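Long-range contact in extracellular solute-binding protein family 1 (Arthrobacter chlorophenolicus, PDB 4R2F), which probably serves as the extracellular sugar-binding component of a transport system, and binds the disaccharide laminaribiose: residues V292-A306 and N365-K378. Numbering follows the deposited sequence.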
ATOM      1  N   VAL A 292      16.348  10.043  -2.343  1.00 27.37           N
ATOM      2  CA  VAL A 292      16.837   9.259  -1.215  1.00 26.23           C
ATOM      3  C   VAL A 292      15.776   9.085  -0.122  1.00 23.85           C
ATOM      4  O   VAL A 292      14.931   9.969   0.105  1.00 25.98           O
ATOM      5  CB  VAL A 292      18.087   9.970  -0.617  1.00 39.23           C
ATOM      6  CG1 VAL A 292      18.526   9.349   0.698  1.00 59.72           C
ATOM      7  CG2 VAL A 292      19.220   9.954  -1.638  1.00 57.72           C
ATOM      8  N   VAL A 293      15.827   7.953   0.567  1.00 26.75           N
ATOM      9  CA  VAL A 293      14.896   7.711   1.709  1.00 24.85           C
ATOM     10  C   VAL A 293      15.222   8.637   2.863  1.00 32.90           C
ATOM     11  O   VAL A 293      16.391   8.797   3.225  1.00 28.06           O
ATOM     12  CB  VAL A 293      14.931   6.235   2.154  1.00 25.52           C
ATOM     13  CG1 VAL A 293      14.127   6.013   3.434  1.00 29.67           C
ATOM     14  CG2 VAL A 293      14.377   5.356   1.045  1.00 34.82           C
ATOM     15  N   ALA A 294      14.188   9.278   3.404  1.00 29.44           N
ATOM     16  CA  ALA A 294      14.327  10.141   4.583  1.00 25.79           C
ATOM     17  C   ALA A 294      13.946   9.355   5.841  1.00 24.67           C
ATOM     18  O   ALA A 294      13.163   8.408   5.771  1.00 27.66           O
ATOM     19  CB  ALA A 294      13.439  11.385   4.441  1.00 30.04           C
ATOM     20  N   SER A 295      14.469   9.762   6.996  1.00 30.60           N
ATOM     21  CA  SER A 295      14.104   9.084   8.249  1.00 35.95           C
ATOM     22  C   SER A 295      12.663   9.401   8.630  1.00 31.94           C
ATOM     23  O   SER A 295      12.168  10.488   8.327  1.00 33.54           O
ATOM     24  CB  SER A 295      15.042   9.498   9.385  1.00 31.00           C
ATOM     25  OG  SER A 295      16.364   9.009   9.140  1.00 36.65           O
ATOM     26  N   PRO A 296      11.979   8.456   9.302  1.00 32.83           N
ATOM     27  CA  PRO A 296      10.635   8.763   9.802  1.00 30.38           C
ATOM     28  C   PRO A 296      10.679   9.977  10.716  1.00 22.83           C
ATOM     29  O   PRO A 296      11.720  10.272  11.312  1.00 31.75           O
ATOM     30  CB  PRO A 296      10.220   7.510  10.580  1.00 37.09           C
ATOM     31  CG  PRO A 296      11.234   6.468  10.289  1.00 41.16           C
ATOM     32  CD  PRO A 296      12.448   7.119   9.698  1.00 40.21           C
ATOM     33  N   ILE A 297       9.567  10.698  10.793  1.00 28.51           N
ATOM     34  CA  ILE A 297       9.479  11.900  11.613  1.00 28.95           C
ATOM     35  C   ILE A 297       8.524  11.692  12.774  1.00 36.74           C
ATOM     36  O   ILE A 297       7.606  10.871  12.720  1.00 30.67           O
ATOM     37  CB  ILE A 297       9.002  13.102  10.808  1.00 33.45           C
ATOM     38  CG1 ILE A 297       7.579  12.883  10.261  1.00 31.17           C
ATOM     39  CG2 ILE A 297       9.992  13.372   9.662  1.00 30.43           C
ATOM     40  CD1 ILE A 297       7.128  13.993   9.336  1.00 42.40           C
ATOM     41  N   ALA A 298       8.740  12.478  13.813  1.00 27.98           N
ATOM     42  CA  ALA A 298       7.932  12.396  15.015  1.00 38.35           C
ATOM     43  C   ALA A 298       6.757  13.345  14.931  1.00 47.06           C
ATOM     44  O   ALA A 298       6.886  14.467  14.457  1.00 34.20           O
ATOM     45  CB  ALA A 298       8.790  12.725  16.237  1.00 40.63           C
ATOM     46  N   GLY A 299       5.605  12.875  15.395  1.00 29.11           N
ATOM     47  CA  GLY A 299       4.440  13.739  15.603  1.00 36.90           C
ATOM     48  C   GLY A 299       4.677  14.697  16.770  1.00 37.07           C
ATOM     49  O   GLY A 299       5.691  14.598  17.481  1.00 33.79           O
ATOM     50  N   PRO A 300       3.753  15.640  16.975  1.00 36.59           N
ATOM     51  CA  PRO A 300       3.955  16.686  17.975  1.00 34.86           C
ATOM     52  C   PRO A 300       3.980  16.180  19.434  1.00 38.64           C
ATOM     53  O   PRO A 300       4.462  16.879  20.291  1.00 43.50           O
ATOM     54  CB  PRO A 300       2.775  17.640  17.728  1.00 35.60           C
ATOM     55  CG  PRO A 300       1.747  16.811  17.040  1.00 42.02           C
ATOM     56  CD  PRO A 300       2.497  15.808  16.227  1.00 40.88           C
ATOM     57  N   HIS A 301       3.500  14.967  19.682  1.00 41.50           N
ATOM     58  CA  HIS A 301       3.581  14.334  20.987  1.00 42.87           C
ATOM     59  C   HIS A 301       4.702  13.281  21.060  1.00 44.96           C
ATOM     60  O   HIS A 301       4.793  12.555  22.027  1.00 41.95           O
ATOM     61  CB  HIS A 301       2.233  13.673  21.323  1.00 36.98           C
ATOM     62  CG  HIS A 301       1.061  14.604  21.235  1.00 57.12           C
ATOM     63  ND1 HIS A 301       0.801  15.567  22.185  1.00 61.56           N
ATOM     64  CD2 HIS A 301       0.073  14.707  20.316  1.00 53.16           C
ATOM     65  CE1 HIS A 301      -0.298  16.223  21.857  1.00 64.93           C
ATOM     66  NE2 HIS A 301      -0.759  15.721  20.725  1.00 51.03           N
ATOM     67  N   GLY A 302       5.541  13.186  20.040  1.00 38.31           N
ATOM     68  CA  GLY A 302       6.646  12.241  20.045  1.00 36.38           C
ATOM     69  C   GLY A 302       6.413  10.894  19.371  1.00 45.48           C
ATOM     70  O   GLY A 302       7.336  10.089  19.279  1.00 39.71           O
ATOM     71  N   ASP A 303       5.204  10.656  18.868  1.00 37.19           N
ATOM     72  CA  ASP A 303       4.860   9.376  18.263  1.00 36.93           C
ATOM     73  C   ASP A 303       5.539   9.151  16.902  1.00 45.70           C
ATOM     74  O   ASP A 303       5.696  10.074  16.102  1.00 34.84           O
ATOM     75  CB  ASP A 303       3.347   9.238  18.095  1.00 39.21           C
ATOM     76  CG  ASP A 303       2.597   9.357  19.415  1.00 47.94           C
ATOM     77  OD1 ASP A 303       2.398  10.490  19.898  1.00 46.71           O
ATOM     78  OD2 ASP A 303       2.180   8.318  19.948  1.00 55.27           O
ATOM     79  N   LYS A 304       5.919   7.896  16.665  1.00 40.43           N
ATOM     80  CA  LYS A 304       6.516   7.439  15.412  1.00 38.13           C
ATOM     81  C   LYS A 304       5.672   6.303  14.872  1.00 32.40           C
ATOM     82  O   LYS A 304       5.297   5.409  15.621  1.00 40.97           O
ATOM     83  CB  LYS A 304       7.908   6.907  15.684  1.00 46.34           C
ATOM     84  CG  LYS A 304       8.816   7.922  16.338  1.00 58.08           C
ATOM     85  CD  LYS A 304       9.238   8.939  15.307  1.00 53.10           C
ATOM     86  CE  LYS A 304      10.468   8.449  14.584  1.00 50.70           C
ATOM     87  NZ  LYS A 304      11.668   8.885  15.348  1.00 58.93           N
ATOM     88  N   ALA A 305       5.343   6.363  13.584  1.00 34.06           N
ATOM     89  CA  ALA A 305       4.692   5.246  12.892  1.00 33.08           C
ATOM     90  C   ALA A 305       5.000   5.254  11.401  1.00 35.84           C
ATOM     91  O   ALA A 305       5.258   6.309  10.823  1.00 34.82           O
ATOM     92  CB  ALA A 305       3.193   5.278  13.110  1.00 44.79           C
ATOM     93  N   ALA A 306       4.981   4.058  10.807  1.00 31.68           N
ATOM     94  CA  ALA A 306       4.989   3.867   9.359  1.00 39.62           C
ATOM     95  C   ALA A 306       3.746   3.078   8.988  1.00 33.59           C
ATOM     96  O   ALA A 306       3.262   2.268   9.777  1.00 43.12           O
ATOM     97  CB  ALA A 306       6.238   3.106   8.913  1.00 31.07           C
ATOM     98  N   ASN A 365      18.791   2.481   0.234  1.00 29.15           N
ATOM     99  CA  ASN A 365      17.404   2.868   0.470  1.00 32.47           C
ATOM    100  C   ASN A 365      16.588   1.725   1.027  1.00 33.42           C
ATOM    101  O   ASN A 365      15.790   1.937   1.922  1.00 29.81           O
ATOM    102  CB  ASN A 365      16.760   3.389  -0.797  1.00 25.78           C
ATOM    103  CG  ASN A 365      17.322   4.722  -1.206  1.00 31.61           C
ATOM    104  OD1 ASN A 365      17.589   5.585  -0.355  1.00 32.25           O
ATOM    105  ND2 ASN A 365      17.481   4.919  -2.503  1.00 33.83           N
ATOM    106  N   ASN A 366      16.783   0.522   0.497  1.00 31.87           N
ATOM    107  CA  ASN A 366      16.052  -0.636   0.970  1.00 31.57           C
ATOM    108  C   ASN A 366      16.432  -0.930   2.407  1.00 33.10           C
ATOM    109  O   ASN A 366      15.571  -1.239   3.234  1.00 29.25           O
ATOM    110  CB  ASN A 366      16.340  -1.886   0.137  1.00 28.69           C
ATOM    111  CG  ASN A 366      15.785  -1.822  -1.283  1.00 31.46           C
ATOM    112  OD1 ASN A 366      14.867  -1.065  -1.625  1.00 34.20           O
ATOM    113  ND2 ASN A 366      16.314  -2.687  -2.105  1.00 30.13           N
ATOM    114  N   VAL A 367      17.725  -0.871   2.702  1.00 30.34           N
ATOM    115  CA  VAL A 367      18.185  -1.120   4.071  1.00 32.74           C
ATOM    116  C   VAL A 367      17.624  -0.104   5.058  1.00 34.31           C
ATOM    117  O   VAL A 367      17.212  -0.465   6.174  1.00 29.86           O
ATOM    118  CB  VAL A 367      19.722  -1.172   4.161  1.00 32.93           C
ATOM    119  CG1 VAL A 367      20.192  -1.158   5.610  1.00 28.85           C
ATOM    120  CG2 VAL A 367      20.219  -2.430   3.456  1.00 35.02           C
ATOM    121  N   LYS A 368      17.582   1.161   4.658  1.00 27.86           N
ATOM    122  CA  LYS A 368      17.042   2.181   5.555  1.00 25.02           C
ATOM    123  C   LYS A 368      15.546   1.941   5.869  1.00 25.49           C
ATOM    124  O   LYS A 368      15.078   2.149   6.998  1.00 29.33           O
ATOM    125  CB  LYS A 368      17.258   3.543   4.947  1.00 26.95           C
ATOM    126  CG  LYS A 368      16.842   4.693   5.845  1.00 27.33           C
ATOM    127  CD  LYS A 368      17.384   5.991   5.285  1.00 33.30           C
ATOM    128  CE  LYS A 368      17.054   7.151   6.177  1.00 31.32           C
ATOM    129  NZ  LYS A 368      17.741   8.394   5.754  1.00 37.22           N
ATOM    130  N   ILE A 369      14.796   1.475   4.875  1.00 26.82           N
ATOM    131  CA  ILE A 369      13.370   1.153   5.052  1.00 24.78           C
ATOM    132  C   ILE A 369      13.178   0.008   6.035  1.00 28.93           C
ATOM    133  O   ILE A 369      12.349   0.087   6.953  1.00 27.73           O
ATOM    134  CB  ILE A 369      12.716   0.825   3.684  1.00 24.99           C
ATOM    135  CG1 ILE A 369      12.656   2.084   2.823  1.00 37.32           C
ATOM    136  CG2 ILE A 369      11.328   0.235   3.847  1.00 35.75           C
ATOM    137  CD1 ILE A 369      12.506   1.777   1.353  1.00 32.04           C
ATOM    138  N   VAL A 370      13.954  -1.052   5.842  1.00 30.27           N
ATOM    139  CA  VAL A 370      13.972  -2.184   6.763  1.00 29.40           C
ATOM    140  C   VAL A 370      14.307  -1.750   8.160  1.00 29.18           C
ATOM    141  O   VAL A 370      13.635  -2.130   9.116  1.00 32.61           O
ATOM    142  CB  VAL A 370      14.952  -3.283   6.265  1.00 29.47           C
ATOM    143  CG1 VAL A 370      15.061  -4.452   7.241  1.00 31.18           C
ATOM    144  CG2 VAL A 370      14.438  -3.831   4.941  1.00 40.61           C
ATOM    145  N   ASN A 371      15.339  -0.929   8.289  1.00 28.09           N
ATOM    146  CA  ASN A 371      15.853  -0.619   9.608  1.00 27.94           C
ATOM    147  C   ASN A 371      15.063   0.443  10.357  1.00 26.90           C
ATOM    148  O   ASN A 371      15.006   0.391  11.554  1.00 31.96           O
ATOM    149  CB  ASN A 371      17.324  -0.203   9.541  1.00 27.51           C
ATOM    150  CG  ASN A 371      18.243  -1.367   9.181  1.00 36.21           C
ATOM    151  OD1 ASN A 371      17.824  -2.513   9.143  1.00 36.39           O
ATOM    152  ND2 ASN A 371      19.489  -1.060   8.882  1.00 38.16           N
ATOM    153  N   GLU A 372      14.478   1.397   9.641  1.00 35.39           N
ATOM    154  CA  GLU A 372      13.821   2.541  10.263  1.00 31.37           C
ATOM    155  C   GLU A 372      12.329   2.526  10.123  1.00 34.71           C
ATOM    156  O   GLU A 372      11.653   3.055  10.976  1.00 31.05           O
ATOM    157  CB  GLU A 372      14.381   3.852   9.696  1.00 30.08           C
ATOM    158  CG  GLU A 372      15.897   4.002   9.946  1.00 28.16           C
ATOM    159  CD  GLU A 372      16.458   5.376   9.619  1.00 38.18           C
ATOM    160  OE1 GLU A 372      15.697   6.382   9.593  1.00 41.47           O
ATOM    161  OE2 GLU A 372      17.695   5.459   9.410  1.00 38.71           O
ATOM    162  N   TYR A 373      11.790   1.939   9.061  1.00 30.21           N
ATOM    163  CA  TYR A 373      10.312   1.928   8.892  1.00 30.41           C
ATOM    164  C   TYR A 373       9.660   0.624   9.347  1.00 28.27           C
ATOM    165  O   TYR A 373       8.621   0.629  10.021  1.00 32.27           O
ATOM    166  CB  TYR A 373       9.935   2.287   7.425  1.00 22.82           C
ATOM    167  CG  TYR A 373      10.172   3.736   7.087  1.00 27.72           C
ATOM    168  CD1 TYR A 373      11.446   4.212   6.736  1.00 26.80           C
ATOM    169  CD2 TYR A 373       9.122   4.651   7.126  1.00 27.82           C
ATOM    170  CE1 TYR A 373      11.647   5.554   6.407  1.00 25.18           C
ATOM    171  CE2 TYR A 373       9.328   5.984   6.852  1.00 26.03           C
ATOM    172  CZ  TYR A 373      10.588   6.430   6.476  1.00 28.95           C
ATOM    173  OH  TYR A 373      10.747   7.748   6.196  1.00 31.27           O
ATOM    174  N   VAL A 374      10.253  -0.515   9.023  1.00 28.30           N
ATOM    175  CA  VAL A 374       9.623  -1.778   9.396  1.00 29.97           C
ATOM    176  C   VAL A 374       9.313  -1.876  10.889  1.00 30.25           C
ATOM    177  O   VAL A 374       8.207  -2.268  11.255  1.00 30.88           O
ATOM    178  CB  VAL A 374      10.415  -2.998   8.885  1.00 38.15           C
ATOM    179  CG1 VAL A 374       9.913  -4.308   9.511  1.00 36.09           C
ATOM    180  CG2 VAL A 374      10.259  -3.075   7.388  1.00 27.30           C
ATOM    181  N   PRO A 375      10.268  -1.484  11.756  1.00 31.22           N
ATOM    182  CA  PRO A 375      10.019  -1.666  13.200  1.00 39.32           C
ATOM    183  C   PRO A 375       8.867  -0.852  13.793  1.00 30.83           C
ATOM    184  O   PRO A 375       8.369  -1.199  14.862  1.00 31.32           O
ATOM    185  CB  PRO A 375      11.340  -1.230  13.846  1.00 28.84           C
ATOM    186  CG  PRO A 375      12.368  -1.379  12.771  1.00 42.71           C
ATOM    187  CD  PRO A 375      11.651  -1.049  11.492  1.00 31.20           C
ATOM    188  N   ILE A 376       8.454   0.220  13.114  1.00 34.06           N
ATOM    189  CA  ILE A 376       7.361   1.090  13.589  1.00 30.25           C
ATOM    190  C   ILE A 376       6.106   0.962  12.734  1.00 35.31           C
ATOM    191  O   ILE A 376       5.169   1.765  12.848  1.00 32.02           O
ATOM    192  CB  ILE A 376       7.805   2.556  13.637  1.00 30.44           C
ATOM    193  CG1 ILE A 376       8.372   2.999  12.281  1.00 34.37           C
ATOM    194  CG2 ILE A 376       8.846   2.758  14.758  1.00 37.02           C
ATOM    195  CD1 ILE A 376       8.469   4.499  12.152  1.00 31.22           C
ATOM    196  N   ALA A 377       6.088  -0.067  11.899  1.00 27.58           N
ATOM    197  CA  ALA A 377       5.034  -0.241  10.917  1.00 32.77           C
ATOM    198  C   ALA A 377       3.694  -0.629  11.544  1.00 31.96           C
ATOM    199  O   ALA A 377       3.643  -1.460  12.419  1.00 34.14           O
ATOM    200  CB  ALA A 377       5.453  -1.300   9.919  1.00 32.88           C
ATOM    201  N   LYS A 378       2.608  -0.034  11.053  1.00 30.21           N
ATOM    202  CA  LYS A 378       1.239  -0.362  11.475  1.00 31.38           C
ATOM    203  C   LYS A 378       0.323  -0.420  10.247  1.00 28.98           C
ATOM    204  O   LYS A 378       0.633   0.160   9.198  1.00 31.25           O
ATOM    205  CB  LYS A 378       0.748   0.712  12.427  1.00 40.15           C
ATOM    206  CG  LYS A 378       1.382   0.646  13.816  1.00 48.91           C
ATOM    207  CD  LYS A 378       1.173   1.964  14.547  1.00 64.48           C
ATOM    208  CE  LYS A 378       1.625   1.928  16.002  1.00 54.92           C
ATOM    209  NZ  LYS A 378       0.541   1.457  16.900  1.00 91.62           N
TER
HETATM  210  O   HOH W   1      17.126  11.239   6.480  1.00 34.50           O
HETATM  211  O   HOH W   2       4.583   2.585  15.533  1.00 47.97           O
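With CG anti to its carbonyl carbon (chi1 -71°), Tyr-373 sends its ring from the helix under Pro-296 and on to Ala-294, while Lys-368, CG anti to the backbone N and extended beyond it, runs past Val-293 in the opposite direction. Pro-296 lays its CG over the centre of the ring, a CH-pi contact of 3.9 Å from CG to the Tyr-373 centroid. At the ring's edge, Tyr-373 OH gives a short bond of 2.5 Å to Ala-294 O, and the same hydroxyl also meets Leu-158 N of the adjoining strand. A phenylalanine at Tyr-373 would probably keep the CH-pi contact with Pro-296 but leave Ala-294 O and Leu-158 N without this shared partner. The contact exemplifies helix side chains bonding the backbone of a neighbouring strand: Val-293 N points almost straight (169°) at Asn-365 OD1, 3.1 Å away, and Lys-368 NZ reaches Val-293 O at 2.9 Å. Next along, Ser-295 OG bonds the syn lone pair of Glu-372 OE1 (2.7 Å). Val-293 packs CG2 against Asn-365 CB and CG1 against the Lys-368 chain. Beyond the turn at 299-302, Ala-306 N bonds Ile-376 O (3.1 Å), and Lys-378 N bonds Ala-306 O (2.7 Å). The side chain of Ile-369 lies about 13 Å from a glucose unit of the bound sugar. The helix leads through a 3-10 turn at 374-375 into strand 377-378, which pairs in parallel with strand 306-316 of the same mixed sheet, consistent with the alpha/beta solute-binding protein fold.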